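Local coordinates for histidine kinase (Methanosarcina mazei, PDB 3LIA), which probably autophosphorylates on a histidine with ATP as a membrane-bound sensor histidine kinase, of which this piece is the Cache sensor region, at residues Gly78-Ala83 and Thr100-Pro105; Gly235-Ile240 and Thr248-Tyr253. One frame throughout, in Å; residues are numbered along the deposited sequence.

Two contacts placed far apart on one Cache sensor region illustrate how short-range closures along a chain build separate parts of a fold. After the long helix 13-49 and helix 55-68, the chain runs through strand 74-79; interaction 1 then joins its end to residues 100-105, closing an excursion that has neither helix nor strand. Much later, beyond helix 221-231, interaction 2 closes the hairpin of strands 236-242 and 247-256. The closures follow in series, neither nesting nor crossing. Their centres lie about 47 Å apart on opposite sides of the chain's centre, each at a different antiparallel sheet, consistent with a double Cache architecture.

Interaction 1: residues Gly78-Ala83 and Thr100-Pro105; sequences GYEPDA and TGRFVP
The carbonyl oxygen of Phe103 is held from the facing segment by the Tyr79 N-H, with Gly78 CA adding a weaker C-H...O contact at 3.5 Å. Tyr79 N donates to Phe103 O at 3.0 Å, with a C=O...N angle of 158° and the donor tilted out of the carbonyl plane. Tyr79 also brings its ring edge to it, CD1 lying 3.5 Å from Phe103 O near the plane of the ring.

The two aromatic side chains run side by side in the same direction. The ring of Phe103 is carried alongside that of Tyr79 by a chi1 of -168°, which sets CG opposite the backbone N; CD2 of Phe103 approaches CE1 of Tyr79 to 3.7 Å. Their planes, 30° apart, are slid so far that the rings barely overlap.

Arg102 supplies the polar half of the contact. Its chain bends at chi2 and chi3, and Pro81 CD sits 3.7 Å above the centre of one guanidinium face, a hydrophobic lid on a flat cation. NH1 points to Tyr79 O, though the position of that oxygen is less certain, and makes a long salt bridge to Glu80 OE2 at 3.9 Å. The firmer partners are outside: Asp123 for Arg102, Tyr128 and Lys132 for Glu80. A water bridges the segments, lying 2.9 Å from Glu80 O and accepting from Phe103 N.

Here, at one antiparallel sheet of the Cache sensor region, the end of strand 74-79 passes into a type II turn, Glu80 to Ala83, while the loop from Thr100 leads into strand 105-108, its antiparallel partner. Strand 162-172 pairs with the other edge of strand 74-79, Phe84 meets the Tyr79 ring edge-to-face, and helix 55-68 packs on Phe103.

Interaction 2: residues Gly235-Ile240 and Thr248-Tyr253; sequences GGHVEI and TVIMFY
Gly236 and Tyr253 open a ladder of backbone hydrogen bonds between antiparallel strands. Each of the hydrogen-bonded pairs Gly236-Tyr253, Val238-Met251 and Ile240-Val249 exchanges two bonds, of which Gly236 N to Tyr253 O is the shortest at 2.8 Å.

Ring contacts come next. Tyr253 has CG between its backbone N and carbonyl carbon (chi1 48°), which folds the ring back across the neighbouring strand; Gly236 CA lies 4.0 Å from the ring centroid in a CH-pi contact over the face. Gly236, with no side chain, lets the ring lie close against the backbone, and Tyr253 OH is hydrogen-bonded to Asp229 of helix 221-231. Were this tyrosine an alanine, the Gly236 backbone would be likely to lose its aromatic cover and Asp229 its hydroxyl partner. His237 and Phe252 lie side by side, His237 CB 3.5 Å from Phe252 CD1, their rings oblique at 36°.

Apolar packing joins further side chains. Val238 CG2 rests alongside Met251 CB, Ile240 CB lies 4.1 Å from Val249 CG2, and Ile250 CD1 reaches Glu239 CB at 3.6 Å.

The result is a beta hairpin at one margin of a four-stranded antiparallel sheet, consistent with the PAS-like core of a Cache module.

Interaction 1: residues Gly78-Ala83 and Thr100-Pro105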
loop_
_atom_site.group_PDB
_atom_site.type_symbol
_atom_site.label_atom_id
_atom_site.label_comp_id
_atom_site.label_asym_id
_atom_site.label_seq_id
_atom_site.Cartn_x
_atom_site.Cartn_y
_atom_site.Cartn_z
ATOM N N GLY A 78 15.468 7.847 -3.680
ATOM C CA GLY A 78 15.632 9.218 -3.165
ATOM C C GLY A 78 16.805 9.122 -2.197
ATOM O O GLY A 78 16.861 8.183 -1.331
ATOM N N TYR A 79 17.759 10.014 -2.358
ATOM C CA TYR A 79 18.998 9.953 -1.545
ATOM C C TYR A 79 19.160 11.171 -0.679
ATOM O O TYR A 79 18.704 12.242 -1.065
ATOM C CB TYR A 79 20.206 9.907 -2.486
ATOM C CG TYR A 79 20.431 8.507 -3.034
ATOM C CD1 TYR A 79 19.678 8.041 -4.091
ATOM C CD2 TYR A 79 21.380 7.649 -2.454
ATOM C CE1 TYR A 79 19.909 6.731 -4.632
ATOM C CE2 TYR A 79 21.608 6.372 -2.963
ATOM C CZ TYR A 79 20.866 5.911 -3.994
ATOM O OH TYR A 79 21.118 4.643 -4.435
ATOM N N GLU A 80 19.864 10.992 0.441
ATOM C CA GLU A 80 20.409 12.106 1.262
ATOM C C GLU A 80 21.351 13.036 0.469
ATOM O O GLU A 80 21.937 12.621 -0.534
ATOM C CB GLU A 80 21.169 11.504 2.483
ATOM C CG GLU A 80 20.215 10.720 3.460
ATOM C CD GLU A 80 19.249 11.644 4.208
ATOM O OE1 GLU A 80 19.676 12.299 5.151
ATOM O OE2 GLU A 80 18.069 11.770 3.864
ATOM N N PRO A 81 21.532 14.304 0.938
ATOM C CA PRO A 81 22.410 15.206 0.256
ATOM C C PRO A 81 23.718 14.483 0.021
ATOM O O PRO A 81 24.294 13.894 0.983
ATOM C CB PRO A 81 22.640 16.353 1.301
ATOM C CG PRO A 81 21.258 16.492 1.958
ATOM C CD PRO A 81 20.892 14.935 2.123
ATOM N N ASP A 82 24.168 14.537 -1.225
ATOM C CA ASP A 82 25.437 13.983 -1.697
ATOM C C ASP A 82 25.642 12.491 -1.462
ATOM O O ASP A 82 26.719 11.999 -1.766
ATOM C CB ASP A 82 26.649 14.786 -1.162
ATOM C CG ASP A 82 26.880 16.071 -1.948
ATOM O OD1 ASP A 82 26.526 16.131 -3.138
ATOM O OD2 ASP A 82 27.467 17.010 -1.391
ATOM N N ALA A 83 24.619 11.759 -1.042
ATOM C CA ALA A 83 24.839 10.359 -0.662
ATOM C C ALA A 83 24.846 9.335 -1.805
ATOM O O ALA A 83 25.147 8.149 -1.577
ATOM C CB ALA A 83 23.819 9.964 0.423
ATOM N N THR A 100 17.635 21.126 -5.595
ATOM C CA THR A 100 18.736 20.626 -4.720
ATOM C C THR A 100 19.834 19.829 -5.492
ATOM O O THR A 100 20.982 19.698 -5.049
ATOM C CB THR A 100 18.209 19.734 -3.566
ATOM O OG1 THR A 100 17.828 18.466 -4.093
ATOM C CG2 THR A 100 17.000 20.378 -2.875
ATOM N N GLY A 101 19.505 19.258 -6.648
ATOM C CA GLY A 101 20.450 18.308 -7.236
ATOM C C GLY A 101 20.526 16.946 -6.483
ATOM O O GLY A 101 21.243 16.076 -6.862
ATOM N N ARG A 102 19.769 16.736 -5.438
ATOM C CA ARG A 102 19.803 15.419 -4.849
ATOM C C ARG A 102 19.280 14.385 -5.902
ATOM O O ARG A 102 18.504 14.742 -6.802
ATOM C CB ARG A 102 18.834 15.360 -3.704
ATOM C CG ARG A 102 19.290 16.067 -2.412
ATOM C CD ARG A 102 18.831 15.049 -1.388
ATOM N NE ARG A 102 18.152 15.794 -0.448
ATOM C CZ ARG A 102 17.451 15.361 0.558
ATOM N NH1 ARG A 102 17.208 14.069 0.811
ATOM N NH2 ARG A 102 16.972 16.338 1.305
ATOM N N PHE A 103 19.675 13.130 -5.717
ATOM C CA PHE A 103 19.260 12.089 -6.647
ATOM C C PHE A 103 17.944 11.577 -6.137
ATOM O O PHE A 103 17.909 10.833 -5.196
ATOM C CB PHE A 103 20.299 11.001 -6.757
ATOM C CG PHE A 103 20.066 10.047 -7.901
ATOM C CD1 PHE A 103 19.681 10.528 -9.182
ATOM C CD2 PHE A 103 20.325 8.680 -7.748
ATOM C CE1 PHE A 103 19.539 9.657 -10.267
ATOM C CE2 PHE A 103 20.116 7.811 -8.834
ATOM C CZ PHE A 103 19.751 8.313 -10.086
ATOM N N VAL A 104 16.842 12.035 -6.734
ATOM C CA VAL A 104 15.531 11.690 -6.210
ATOM C C VAL A 104 14.573 11.375 -7.382
ATOM O O VAL A 104 13.478 11.944 -7.464
ATOM C CB VAL A 104 14.918 12.871 -5.354
ATOM C CG1 VAL A 104 15.652 13.040 -3.950
ATOM C CG2 VAL A 104 14.953 14.213 -6.189
ATOM N N PRO A 105 15.000 10.543 -8.309
ATOM C CA PRO A 105 14.212 10.293 -9.534
ATOM C C PRO A 105 12.965 9.451 -9.247
ATOM O O PRO A 105 13.062 8.360 -8.626
ATOM C CB PRO A 105 15.105 9.421 -10.384
ATOM C CG PRO A 105 16.106 8.724 -9.374
ATOM C CD PRO A 105 16.317 9.852 -8.312
HETATM O O HOH W 1 21.631 12.918 -3.392
#

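Interaction 2: residues Gly235-Ile240 and Thr248-Tyr253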
loop_
_atom_site.group_PDB
_atom_site.type_symbol
_atom_site.label_atom_id
_atom_site.label_comp_id
_atom_site.label_asym_id
_atom_site.label_seq_id
_atom_site.Cartn_x
_atom_site.Cartn_y
_atom_site.Cartn_z
ATOM N N GLY A 235 -7.393 -10.865 13.375
ATOM C CA GLY A 235 -8.605 -11.328 12.690
ATOM C C GLY A 235 -9.740 -11.504 13.697
ATOM O O GLY A 235 -9.520 -11.506 14.908
ATOM N N GLY A 236 -10.973 -11.669 13.213
ATOM C CA GLY A 236 -12.081 -11.766 14.140
ATOM C C GLY A 236 -13.414 -11.620 13.417
ATOM O O GLY A 236 -13.462 -11.581 12.186
ATOM N N HIS A 237 -14.495 -11.563 14.203
ATOM C CA HIS A 237 -15.763 -11.249 13.645
ATOM C C HIS A 237 -16.628 -10.507 14.659
ATOM O O HIS A 237 -16.428 -10.601 15.895
ATOM C CB HIS A 237 -16.452 -12.481 13.050
ATOM C CG HIS A 237 -16.719 -13.577 14.035
ATOM N ND1 HIS A 237 -15.778 -14.529 14.361
ATOM C CD2 HIS A 237 -17.827 -13.885 14.751
ATOM C CE1 HIS A 237 -16.278 -15.354 15.265
ATOM N NE2 HIS A 237 -17.525 -14.991 15.510
ATOM N N VAL A 238 -17.561 -9.725 14.138
ATOM C CA VAL A 238 -18.484 -9.069 15.017
ATOM C C VAL A 238 -19.859 -9.238 14.455
ATOM O O VAL A 238 -20.035 -9.398 13.251
ATOM C CB VAL A 238 -18.201 -7.581 15.225
ATOM C CG1 VAL A 238 -16.887 -7.356 15.996
ATOM C CG2 VAL A 238 -18.218 -6.844 13.920
ATOM N N GLU A 239 -20.848 -9.180 15.342
ATOM C CA GLU A 239 -22.261 -9.159 14.943
ATOM C C GLU A 239 -22.801 -7.718 15.077
ATOM O O GLU A 239 -22.680 -7.070 16.109
ATOM C CB GLU A 239 -23.058 -10.182 15.796
ATOM C CG GLU A 239 -24.512 -10.306 15.369
ATOM C CD GLU A 239 -25.376 -11.005 16.382
ATOM O OE1 GLU A 239 -25.553 -10.461 17.498
ATOM O OE2 GLU A 239 -25.896 -12.079 16.043
ATOM N N ILE A 240 -23.370 -7.206 14.011
ATOM C CA ILE A 240 -23.831 -5.840 13.966
ATOM C C ILE A 240 -25.356 -5.830 13.660
ATOM O O ILE A 240 -25.783 -6.211 12.567
ATOM C CB ILE A 240 -23.113 -5.128 12.825
ATOM C CG1 ILE A 240 -21.607 -5.020 13.097
ATOM C CG2 ILE A 240 -23.740 -3.767 12.495
ATOM C CD1 ILE A 240 -20.878 -4.641 11.786
ATOM N N THR A 248 -29.464 -8.099 10.964
ATOM C CA THR A 248 -28.128 -8.406 11.512
ATOM C C THR A 248 -27.184 -8.937 10.423
ATOM O O THR A 248 -27.579 -9.754 9.612
ATOM C CB THR A 248 -28.201 -9.456 12.611
ATOM O OG1 THR A 248 -29.115 -9.003 13.625
ATOM C CG2 THR A 248 -26.797 -9.652 13.238
ATOM N N VAL A 249 -25.943 -8.436 10.404
ATOM C CA VAL A 249 -24.907 -9.027 9.569
ATOM C C VAL A 249 -23.744 -9.466 10.479
ATOM O O VAL A 249 -23.539 -8.922 11.592
ATOM C CB VAL A 249 -24.410 -8.027 8.486
ATOM C CG1 VAL A 249 -25.541 -7.720 7.493
ATOM C CG2 VAL A 249 -23.911 -6.702 9.145
ATOM N N ILE A 250 -22.999 -10.463 10.021
ATOM C CA ILE A 250 -21.758 -10.789 10.679
ATOM C C ILE A 250 -20.598 -10.251 9.784
ATOM O O ILE A 250 -20.555 -10.505 8.569
ATOM C CB ILE A 250 -21.582 -12.293 10.890
ATOM C CG1 ILE A 250 -22.871 -12.935 11.484
ATOM C CG2 ILE A 250 -20.348 -12.558 11.793
ATOM C CD1 ILE A 250 -23.229 -12.313 12.866
ATOM N N MET A 251 -19.695 -9.498 10.396
ATOM C CA MET A 251 -18.574 -8.913 9.650
ATOM C C MET A 251 -17.305 -9.672 10.109
ATOM O O MET A 251 -16.877 -9.564 11.282
ATOM C CB MET A 251 -18.510 -7.384 9.883
ATOM C CG MET A 251 -17.237 -6.769 9.380
ATOM S SD MET A 251 -16.945 -5.075 9.982
ATOM C CE MET A 251 -18.537 -4.348 9.554
ATOM N N PHE A 252 -16.807 -10.511 9.206
ATOM C CA PHE A 252 -15.571 -11.274 9.393
ATOM C C PHE A 252 -14.389 -10.495 8.778
ATOM O O PHE A 252 -14.461 -10.058 7.605
ATOM C CB PHE A 252 -15.679 -12.571 8.623
ATOM C CG PHE A 252 -16.849 -13.472 9.070
ATOM C CD1 PHE A 252 -16.682 -14.386 10.071
ATOM C CD2 PHE A 252 -18.088 -13.381 8.462
ATOM C CE1 PHE A 252 -17.749 -15.211 10.467
ATOM C CE2 PHE A 252 -19.113 -14.207 8.821
ATOM C CZ PHE A 252 -18.956 -15.101 9.821
ATOM N N TYR A 253 -13.300 -10.376 9.528
ATOM C CA TYR A 253 -12.096 -9.655 9.032
ATOM C C TYR A 253 -10.842 -10.471 9.396
ATOM O O TYR A 253 -10.753 -11.016 10.535
ATOM C CB TYR A 253 -12.037 -8.265 9.598
ATOM C CG TYR A 253 -12.249 -8.220 11.088
ATOM C CD1 TYR A 253 -11.149 -8.268 11.974
ATOM C CD2 TYR A 253 -13.535 -8.147 11.635
ATOM C CE1 TYR A 253 -11.306 -8.212 13.334
ATOM C CE2 TYR A 253 -13.700 -8.094 13.010
ATOM C CZ TYR A 253 -12.586 -8.126 13.847
ATOM O OH TYR A 253 -12.748 -8.095 15.200
#